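Local coordinates for protein DNA ligase (Archaeoglobus fulgidus, PDB 3GDE) that probably seals nicks in double-stranded DNA during replication, recombination and repair, using ATP and magnesium ions, at residues Leu68-Leu73 with Glu83-Ile88; Arg484-Ser489 with Glu496-Tyr501. All coordinates share one frame; numbering follows the deposited sequence.

Contact 1. Residues Leu68-Leu73 with Glu83-Ile88; sequences LLYEAL and EIESMI
Tyr70 and Ile84 lie where the two helical segments come nearest, their CA atoms 7.1 Å apart, while the segment axes approach to 10.7 Å and run at 118° to each other, well short of antiparallel. That spacing is filled mainly by one aromatic ring. Tyr70 sends its side chain across the interface and meets Glu85 over one face, Ile84 at its edge and Ile88 at its hydroxyl. Over the face comes the aliphatic part of Glu85, whose CG sits 3.7 Å from the centroid of the Tyr70 ring in a CH-pi contact, displaced toward the CZ and CE2 rim. The Glu85 carboxylate stands almost perpendicular to the ring, the planes 89° apart, and its OE2 pairs with Arg81 in a salt bridge. The same residue thus offers its CG methylene to the aromatic face and its charge to a neighbour one turn back.

At the ring edge, and in its plane, Ile84 CG2 touches Tyr70 CD2 at 3.6 Å. Ile84 divides its two branches between two partners: CG2 serves the tyrosine, whereas the other arm, extended at chi2 (179°), carries CD1 to within 3.9 Å of Leu73 CB. Farther out, the phenolic end reaches the beta-branched side chain of Ile88, with Tyr70 OH 3.4 Å from Ile88 CG2. No hydrogen bond links the segments, so shape and apolar packing hold them together.

Helices 66-77 and 81-91 follow each other along the chain, joined by a short link of three residues, in the helical N-terminal region. Helix 94-108 adds Leu94 beside Tyr70 and Ile88, and Ala98 beside Leu73; helix 135-149 packs against Leu68 and Ala72, while strand 487-491 comes up to Ile88.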
ATOM      1  N   LEU A  68      -2.206  -4.799 -22.172  1.00 30.38           N
ATOM      2  CA  LEU A  68      -3.028  -3.758 -22.800  1.00 30.57           C
ATOM      3  C   LEU A  68      -2.187  -2.629 -23.364  1.00 30.45           C
ATOM      4  O   LEU A  68      -2.498  -2.100 -24.434  1.00 31.09           O
ATOM      5  CB  LEU A  68      -4.063  -3.193 -21.816  1.00 30.91           C
ATOM      6  CG  LEU A  68      -5.384  -3.940 -21.681  1.00 30.13           C
ATOM      7  CD1 LEU A  68      -5.164  -5.370 -21.221  1.00 31.21           C
ATOM      8  CD2 LEU A  68      -6.304  -3.207 -20.730  1.00 30.77           C
ATOM      9  N   LEU A  69      -1.123  -2.263 -22.652  1.00 30.32           N
ATOM     10  CA  LEU A  69      -0.176  -1.251 -23.129  1.00 30.60           C
ATOM     11  C   LEU A  69       0.528  -1.674 -24.420  1.00 30.59           C
ATOM     12  O   LEU A  69       0.672  -0.867 -25.348  1.00 30.36           O
ATOM     13  CB  LEU A  69       0.855  -0.906 -22.043  1.00 30.68           C
ATOM     14  CG  LEU A  69       0.660   0.339 -21.178  1.00 31.41           C
ATOM     15  CD1 LEU A  69      -0.812   0.637 -20.920  1.00 32.92           C
ATOM     16  CD2 LEU A  69       1.411   0.216 -19.868  1.00 31.06           C
ATOM     17  N   TYR A  70       0.967  -2.934 -24.469  1.00 30.34           N
ATOM     18  CA  TYR A  70       1.585  -3.496 -25.667  1.00 30.58           C
ATOM     19  C   TYR A  70       0.698  -3.383 -26.913  1.00 30.65           C
ATOM     20  O   TYR A  70       1.146  -2.903 -27.953  1.00 30.79           O
ATOM     21  CB  TYR A  70       1.997  -4.953 -25.442  1.00 30.41           C
ATOM     22  CG  TYR A  70       3.315  -5.121 -24.717  1.00 30.02           C
ATOM     23  CD1 TYR A  70       3.391  -5.847 -23.526  1.00 29.65           C
ATOM     24  CD2 TYR A  70       4.482  -4.551 -25.216  1.00 28.94           C
ATOM     25  CE1 TYR A  70       4.598  -6.000 -22.851  1.00 29.23           C
ATOM     26  CE2 TYR A  70       5.688  -4.695 -24.555  1.00 29.69           C
ATOM     27  CZ  TYR A  70       5.739  -5.426 -23.377  1.00 29.86           C
ATOM     28  OH  TYR A  70       6.939  -5.571 -22.733  1.00 30.77           O
ATOM     29  N   GLU A  71      -0.549  -3.819 -26.799  1.00 30.88           N
ATOM     30  CA  GLU A  71      -1.506  -3.748 -27.900  1.00 31.97           C
ATOM     31  C   GLU A  71      -1.751  -2.312 -28.385  1.00 31.74           C
ATOM     32  O   GLU A  71      -1.826  -2.078 -29.597  1.00 32.19           O
ATOM     33  CB  GLU A  71      -2.835  -4.392 -27.511  1.00 32.53           C
ATOM     34  CG  GLU A  71      -2.727  -5.793 -26.903  1.00 36.44           C
ATOM     35  CD  GLU A  71      -2.671  -6.899 -27.945  1.00 41.47           C
ATOM     36  OE1 GLU A  71      -1.623  -7.059 -28.612  1.00 44.83           O
ATOM     37  OE2 GLU A  71      -3.675  -7.630 -28.080  1.00 43.88           O
ATOM     38  N   ALA A  72      -1.871  -1.364 -27.451  1.00 31.10           N
ATOM     39  CA  ALA A  72      -2.062   0.046 -27.802  1.00 30.98           C
ATOM     40  C   ALA A  72      -0.842   0.596 -28.528  1.00 31.04           C
ATOM     41  O   ALA A  72      -0.971   1.305 -29.523  1.00 31.48           O
ATOM     42  CB  ALA A  72      -2.378   0.885 -26.565  1.00 30.44           C
ATOM     43  N   LEU A  73       0.339   0.258 -28.031  1.00 31.21           N
ATOM     44  CA  LEU A  73       1.594   0.665 -28.650  1.00 31.51           C
ATOM     45  C   LEU A  73       1.777   0.042 -30.040  1.00 32.42           C
ATOM     46  O   LEU A  73       2.301   0.689 -30.945  1.00 32.65           O
ATOM     47  CB  LEU A  73       2.782   0.358 -27.718  1.00 30.97           C
ATOM     48  CG  LEU A  73       2.924   1.276 -26.488  1.00 29.31           C
ATOM     49  CD1 LEU A  73       3.919   0.738 -25.462  1.00 28.30           C
ATOM     50  CD2 LEU A  73       3.301   2.697 -26.881  1.00 28.31           C
ATOM     51  N   GLU A  83       8.488  -7.273 -31.201  1.00 36.87           N
ATOM     52  CA  GLU A  83       9.535  -6.245 -31.262  1.00 36.53           C
ATOM     53  C   GLU A  83       9.476  -5.243 -30.093  1.00 35.60           C
ATOM     54  O   GLU A  83      10.513  -4.861 -29.555  1.00 35.70           O
ATOM     55  CB  GLU A  83       9.512  -5.512 -32.607  1.00 36.35           C
ATOM     56  CG  GLU A  83      10.740  -4.624 -32.849  1.00 36.86           C
ATOM     57  CD  GLU A  83      10.830  -4.072 -34.272  1.00 37.51           C
ATOM     58  OE1 GLU A  83      10.172  -4.613 -35.195  1.00 38.59           O
ATOM     59  OE2 GLU A  83      11.567  -3.079 -34.463  1.00 40.26           O
ATOM     60  N   ILE A  84       8.273  -4.818 -29.710  1.00 35.02           N
ATOM     61  CA  ILE A  84       8.099  -3.895 -28.580  1.00 34.36           C
ATOM     62  C   ILE A  84       8.570  -4.550 -27.268  1.00 34.14           C
ATOM     63  O   ILE A  84       9.125  -3.876 -26.400  1.00 33.94           O
ATOM     64  CB  ILE A  84       6.626  -3.402 -28.432  1.00 34.47           C
ATOM     65  CG1 ILE A  84       6.110  -2.826 -29.762  1.00 34.60           C
ATOM     66  CG2 ILE A  84       6.519  -2.369 -27.305  1.00 34.21           C
ATOM     67  CD1 ILE A  84       4.663  -2.321 -29.756  1.00 33.91           C
ATOM     68  N   GLU A  85       8.341  -5.856 -27.144  1.00 33.66           N
ATOM     69  CA  GLU A  85       8.804  -6.631 -25.995  1.00 33.93           C
ATOM     70  C   GLU A  85      10.329  -6.723 -25.942  1.00 33.97           C
ATOM     71  O   GLU A  85      10.923  -6.538 -24.879  1.00 34.02           O
ATOM     72  CB  GLU A  85       8.135  -8.010 -25.957  1.00 33.98           C
ATOM     73  CG  GLU A  85       6.648  -7.913 -25.612  1.00 34.88           C
ATOM     74  CD  GLU A  85       5.853  -9.169 -25.897  1.00 36.89           C
ATOM     75  OE1 GLU A  85       6.369 -10.080 -26.582  1.00 38.99           O
ATOM     76  OE2 GLU A  85       4.693  -9.245 -25.433  1.00 36.99           O
ATOM     77  N   SER A  86      10.976  -6.945 -27.083  1.00 33.82           N
ATOM     78  CA  SER A  86      12.437  -6.947 -27.094  1.00 34.27           C
ATOM     79  C   SER A  86      12.991  -5.559 -26.767  1.00 33.92           C
ATOM     80  O   SER A  86      14.050  -5.444 -26.151  1.00 34.02           O
ATOM     81  CB  SER A  86      12.997  -7.468 -28.424  1.00 34.57           C
ATOM     82  OG  SER A  86      13.182  -6.419 -29.353  1.00 36.37           O
ATOM     83  N   MET A  87      12.265  -4.516 -27.176  1.00 33.51           N
ATOM     84  CA  MET A  87      12.623  -3.137 -26.848  1.00 32.88           C
ATOM     85  C   MET A  87      12.582  -2.859 -25.336  1.00 32.54           C
ATOM     86  O   MET A  87      13.433  -2.134 -24.831  1.00 32.29           O
ATOM     87  CB  MET A  87      11.730  -2.143 -27.595  1.00 32.66           C
ATOM     88  CG  MET A  87      11.942  -2.076 -29.109  1.00 32.80           C
ATOM     89  SD  MET A  87      10.768  -0.950 -29.918  1.00 33.39           S
ATOM     90  CE  MET A  87      11.547   0.639 -29.576  1.00 28.53           C
ATOM     91  N   ILE A  88      11.608  -3.428 -24.619  1.00 32.54           N
ATOM     92  CA  ILE A  88      11.541  -3.251 -23.157  1.00 32.89           C
ATOM     93  C   ILE A  88      12.767  -3.839 -22.448  1.00 33.08           C
ATOM     94  O   ILE A  88      13.251  -3.269 -21.480  1.00 33.31           O
ATOM     95  CB  ILE A  88      10.207  -3.758 -22.515  1.00 32.90           C
ATOM     96  CG1 ILE A  88       9.857  -2.895 -21.294  1.00 33.08           C
ATOM     97  CG2 ILE A  88      10.274  -5.260 -22.138  1.00 32.54           C
ATOM     98  CD1 ILE A  88       8.684  -3.390 -20.469  1.00 32.77           C
TER

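Contact 2. Residues Arg484-Ser489 with Glu496-Tyr501; sequences RPLIVS and EFIPKY
Leu486 O lies at the edge of the Phe497 ring, near its plane, and Ile487 CG1 approaches the same ring obliquely, 3.6 Å from Phe497 CE2; Phe483 from the preceding helix stacks on Phe497 as well. The second ring, Tyr501, carries its sequence neighbour Lys500 over one face, CD lying toward the rim. From across the contact Leu486 CD1 also reaches it obliquely, at 3.6 Å from Tyr501 CE1. With Leu486 CG anti to the carbonyl carbon (chi1 -53°), CD1 is the branch that meets Tyr501 and the CB of Lys500, the side chains crossing at about a right angle.

The backbones form an antiparallel ladder. Ile487 and Phe497 make a non-hydrogen-bonded pair, their side chains lying alongside each other on one face of the sheet. Then the register slips: Val488 and Ser489 both face Glu496, a classic beta bulge. Val488 N donates to Glu496 O at 3.0 Å, and Glu496 N to Ser489 O at 2.9 Å. One residue on from Phe497, Ile498 N gives a nearly straight bond to Leu486 O (3.1 Å, 162° at the hydrogen). Ile498 lays CG1 across Val488, 4.1 Å from Val488 CG2, and also touches Ile66 of helix 66-77. Cutting Ile498 back to an alanine would probably leave Val488 CG2 without this neighbour and open a gap beside Ile66.

Strands 487-491 and 494-497 form a hairpin in the OB-fold domain. Leu486 O takes a CA-H contact from Phe497 besides its N-H, and Glu496 O one from Ile487. Backbone polar groups are shared between this pairing and strand 428-437, where Phe497 bonds to Val433; buried Leu486, Ile487, Val488, Phe497 and Ile498 add apolar packing, with Ser489 and Glu496 at the more exposed end.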
ATOM      1  N   ARG A 484       6.872 -13.267 -16.014  1.00 34.91           N
ATOM      2  CA  ARG A 484       7.356 -13.248 -17.391  1.00 34.66           C
ATOM      3  C   ARG A 484       7.108 -11.907 -18.120  1.00 33.30           C
ATOM      4  O   ARG A 484       8.056 -11.332 -18.646  1.00 33.13           O
ATOM      5  CB  ARG A 484       6.803 -14.449 -18.181  1.00 34.13           C
ATOM      6  CG  ARG A 484       7.427 -14.617 -19.557  1.00 36.00           C
ATOM      7  CD  ARG A 484       6.944 -15.889 -20.261  1.00 36.55           C
ATOM      8  NE  ARG A 484       7.920 -16.975 -20.139  1.00 40.77           N
ATOM      9  CZ  ARG A 484       7.688 -18.152 -19.564  1.00 42.03           C
ATOM     10  NH1 ARG A 484       6.493 -18.435 -19.042  1.00 42.88           N
ATOM     11  NH2 ARG A 484       8.660 -19.055 -19.520  1.00 42.62           N
ATOM     12  N   PRO A 485       5.846 -11.399 -18.130  1.00 32.52           N
ATOM     13  CA  PRO A 485       5.561 -10.128 -18.836  1.00 31.91           C
ATOM     14  C   PRO A 485       6.330  -8.925 -18.290  1.00 31.09           C
ATOM     15  O   PRO A 485       6.522  -7.937 -18.999  1.00 30.82           O
ATOM     16  CB  PRO A 485       4.065  -9.915 -18.594  1.00 31.74           C
ATOM     17  CG  PRO A 485       3.531 -11.247 -18.216  1.00 32.46           C
ATOM     18  CD  PRO A 485       4.627 -11.953 -17.504  1.00 32.08           C
ATOM     19  N   LEU A 486       6.769  -9.029 -17.039  1.00 30.28           N
ATOM     20  CA  LEU A 486       7.408  -7.926 -16.338  1.00 29.59           C
ATOM     21  C   LEU A 486       8.925  -7.919 -16.493  1.00 29.35           C
ATOM     22  O   LEU A 486       9.590  -7.067 -15.904  1.00 28.57           O
ATOM     23  CB  LEU A 486       7.034  -7.953 -14.846  1.00 29.16           C
ATOM     24  CG  LEU A 486       5.555  -8.008 -14.433  1.00 29.62           C
ATOM     25  CD1 LEU A 486       5.456  -7.850 -12.924  1.00 29.85           C
ATOM     26  CD2 LEU A 486       4.692  -6.944 -15.135  1.00 28.93           C
ATOM     27  N   ILE A 487       9.469  -8.856 -17.274  1.00 29.69           N
ATOM     28  CA  ILE A 487      10.924  -8.918 -17.467  1.00 30.55           C
ATOM     29  C   ILE A 487      11.404  -7.737 -18.306  1.00 31.89           C
ATOM     30  O   ILE A 487      10.956  -7.509 -19.436  1.00 31.61           O
ATOM     31  CB  ILE A 487      11.439 -10.268 -18.039  1.00 30.61           C
ATOM     32  CG1 ILE A 487      11.287 -11.398 -17.005  1.00 30.31           C
ATOM     33  CG2 ILE A 487      12.914 -10.139 -18.463  1.00 29.84           C
ATOM     34  CD1 ILE A 487      11.384 -12.815 -17.583  1.00 29.76           C
ATOM     35  N   VAL A 488      12.338  -7.004 -17.720  1.00 33.33           N
ATOM     36  CA  VAL A 488      12.733  -5.708 -18.203  1.00 35.14           C
ATOM     37  C   VAL A 488      14.266  -5.712 -18.414  1.00 36.34           C
ATOM     38  O   VAL A 488      14.858  -4.787 -18.967  1.00 36.28           O
ATOM     39  CB  VAL A 488      12.211  -4.649 -17.195  1.00 34.67           C
ATOM     40  CG1 VAL A 488      13.304  -4.140 -16.262  1.00 35.09           C
ATOM     41  CG2 VAL A 488      11.510  -3.536 -17.912  1.00 35.70           C
ATOM     42  N   SER A 489      14.888  -6.790 -17.962  1.00 38.27           N
ATOM     43  CA  SER A 489      16.309  -7.026 -18.168  1.00 40.60           C
ATOM     44  C   SER A 489      16.519  -8.527 -18.086  1.00 41.99           C
ATOM     45  O   SER A 489      15.960  -9.189 -17.211  1.00 41.98           O
ATOM     46  CB  SER A 489      17.156  -6.301 -17.110  1.00 40.57           C
ATOM     47  OG  SER A 489      18.510  -6.731 -17.123  1.00 41.28           O
ATOM     48  N   GLU A 496      15.551  -8.920 -14.320  1.00 34.57           N
ATOM     49  CA  GLU A 496      15.009  -7.870 -13.475  1.00 33.96           C
ATOM     50  C   GLU A 496      13.545  -7.657 -13.843  1.00 32.38           C
ATOM     51  O   GLU A 496      13.163  -7.826 -15.004  1.00 32.29           O
ATOM     52  CB  GLU A 496      15.830  -6.579 -13.596  1.00 33.61           C
ATOM     53  CG  GLU A 496      17.287  -6.731 -13.107  1.00 35.11           C
ATOM     54  CD  GLU A 496      18.171  -5.503 -13.364  1.00 36.10           C
ATOM     55  OE1 GLU A 496      19.389  -5.571 -13.051  1.00 37.93           O
ATOM     56  OE2 GLU A 496      17.662  -4.471 -13.875  1.00 39.44           O
ATOM     57  N   PHE A 497      12.733  -7.322 -12.847  1.00 30.99           N
ATOM     58  CA  PHE A 497      11.306  -7.078 -13.045  1.00 29.99           C
ATOM     59  C   PHE A 497      10.911  -5.635 -12.783  1.00 29.58           C
ATOM     60  O   PHE A 497      11.548  -4.939 -11.990  1.00 29.11           O
ATOM     61  CB  PHE A 497      10.461  -7.961 -12.115  1.00 30.09           C
ATOM     62  CG  PHE A 497      10.785  -9.409 -12.198  1.00 29.25           C
ATOM     63  CD1 PHE A 497      11.340 -10.063 -11.110  1.00 29.11           C
ATOM     64  CD2 PHE A 497      10.553 -10.123 -13.367  1.00 28.88           C
ATOM     65  CE1 PHE A 497      11.655 -11.408 -11.184  1.00 29.27           C
ATOM     66  CE2 PHE A 497      10.871 -11.469 -13.448  1.00 29.37           C
ATOM     67  CZ  PHE A 497      11.422 -12.112 -12.359  1.00 29.94           C
ATOM     68  N   ILE A 498       9.850  -5.210 -13.469  1.00 29.15           N
ATOM     69  CA  ILE A 498       9.029  -4.071 -13.056  1.00 28.68           C
ATOM     70  C   ILE A 498       8.497  -4.388 -11.654  1.00 28.45           C
ATOM     71  O   ILE A 498       7.818  -5.392 -11.473  1.00 28.28           O
ATOM     72  CB  ILE A 498       7.818  -3.871 -14.010  1.00 28.33           C
ATOM     73  CG1 ILE A 498       8.280  -3.459 -15.406  1.00 28.04           C
ATOM     74  CG2 ILE A 498       6.809  -2.858 -13.437  1.00 27.83           C
ATOM     75  CD1 ILE A 498       7.314  -3.865 -16.494  1.00 27.24           C
ATOM     76  N   PRO A 499       8.837  -3.556 -10.657  1.00 28.62           N
ATOM     77  CA  PRO A 499       8.344  -3.783  -9.291  1.00 29.12           C
ATOM     78  C   PRO A 499       6.810  -3.802  -9.240  1.00 29.36           C
ATOM     79  O   PRO A 499       6.163  -2.875  -9.723  1.00 29.80           O
ATOM     80  CB  PRO A 499       8.918  -2.604  -8.496  1.00 29.13           C
ATOM     81  CG  PRO A 499       9.424  -1.624  -9.517  1.00 29.17           C
ATOM     82  CD  PRO A 499       9.739  -2.395 -10.748  1.00 28.52           C
ATOM     83  N   LYS A 500       6.246  -4.865  -8.679  1.00 29.06           N
ATOM     84  CA  LYS A 500       4.815  -5.127  -8.789  1.00 29.23           C
ATOM     85  C   LYS A 500       4.343  -6.058  -7.663  1.00 28.53           C
ATOM     86  O   LYS A 500       3.448  -5.729  -6.887  1.00 28.39           O
ATOM     87  CB  LYS A 500       4.530  -5.766 -10.154  1.00 29.23           C
ATOM     88  CG  LYS A 500       3.279  -5.299 -10.859  1.00 30.12           C
ATOM     89  CD  LYS A 500       2.119  -6.215 -10.632  1.00 31.35           C
ATOM     90  CE  LYS A 500       1.268  -6.312 -11.886  1.00 33.34           C
ATOM     91  NZ  LYS A 500      -0.176  -6.449 -11.551  1.00 35.94           N
ATOM     92  N   TYR A 501       4.980  -7.214  -7.565  1.00 28.05           N
ATOM     93  CA  TYR A 501       4.514  -8.252  -6.654  1.00 27.28           C
ATOM     94  C   TYR A 501       5.276  -8.244  -5.340  1.00 26.30           C
ATOM     95  O   TYR A 501       6.464  -7.920  -5.293  1.00 26.00           O
ATOM     96  CB  TYR A 501       4.548  -9.619  -7.344  1.00 27.64           C
ATOM     97  CG  TYR A 501       3.596  -9.696  -8.524  1.00 28.15           C
ATOM     98  CD1 TYR A 501       4.079  -9.819  -9.831  1.00 27.97           C
ATOM     99  CD2 TYR A 501       2.212  -9.607  -8.334  1.00 28.14           C
ATOM    100  CE1 TYR A 501       3.215  -9.871 -10.917  1.00 27.68           C
ATOM    101  CE2 TYR A 501       1.327  -9.658  -9.413  1.00 28.22           C
ATOM    102  CZ  TYR A 501       1.836  -9.791 -10.706  1.00 30.06           C
ATOM    103  OH  TYR A 501       0.964  -9.855 -11.789  1.00 29.83           O
TER

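Contact 1 closes in the helical DNA-binding domain long before contact 2 opens in the C-terminal OB-fold domain, yet their centres lie about 14 Å apart. Ile88 is where they touch: its CD1 lies 3.8 Å from Val488 CG2, and its CG2 packs on Ile487 O. Ile66, at the start of helix 66-77, touches Pro485 and Ile498 besides Ile88, so both helices of contact 1 face the hairpin of contact 2. A helix pair and a beta hairpin with no secondary structure in common therefore pack against each other across a largely apolar domain interface. This direct meeting of the first and last domains fits the closed conformation of the ligase.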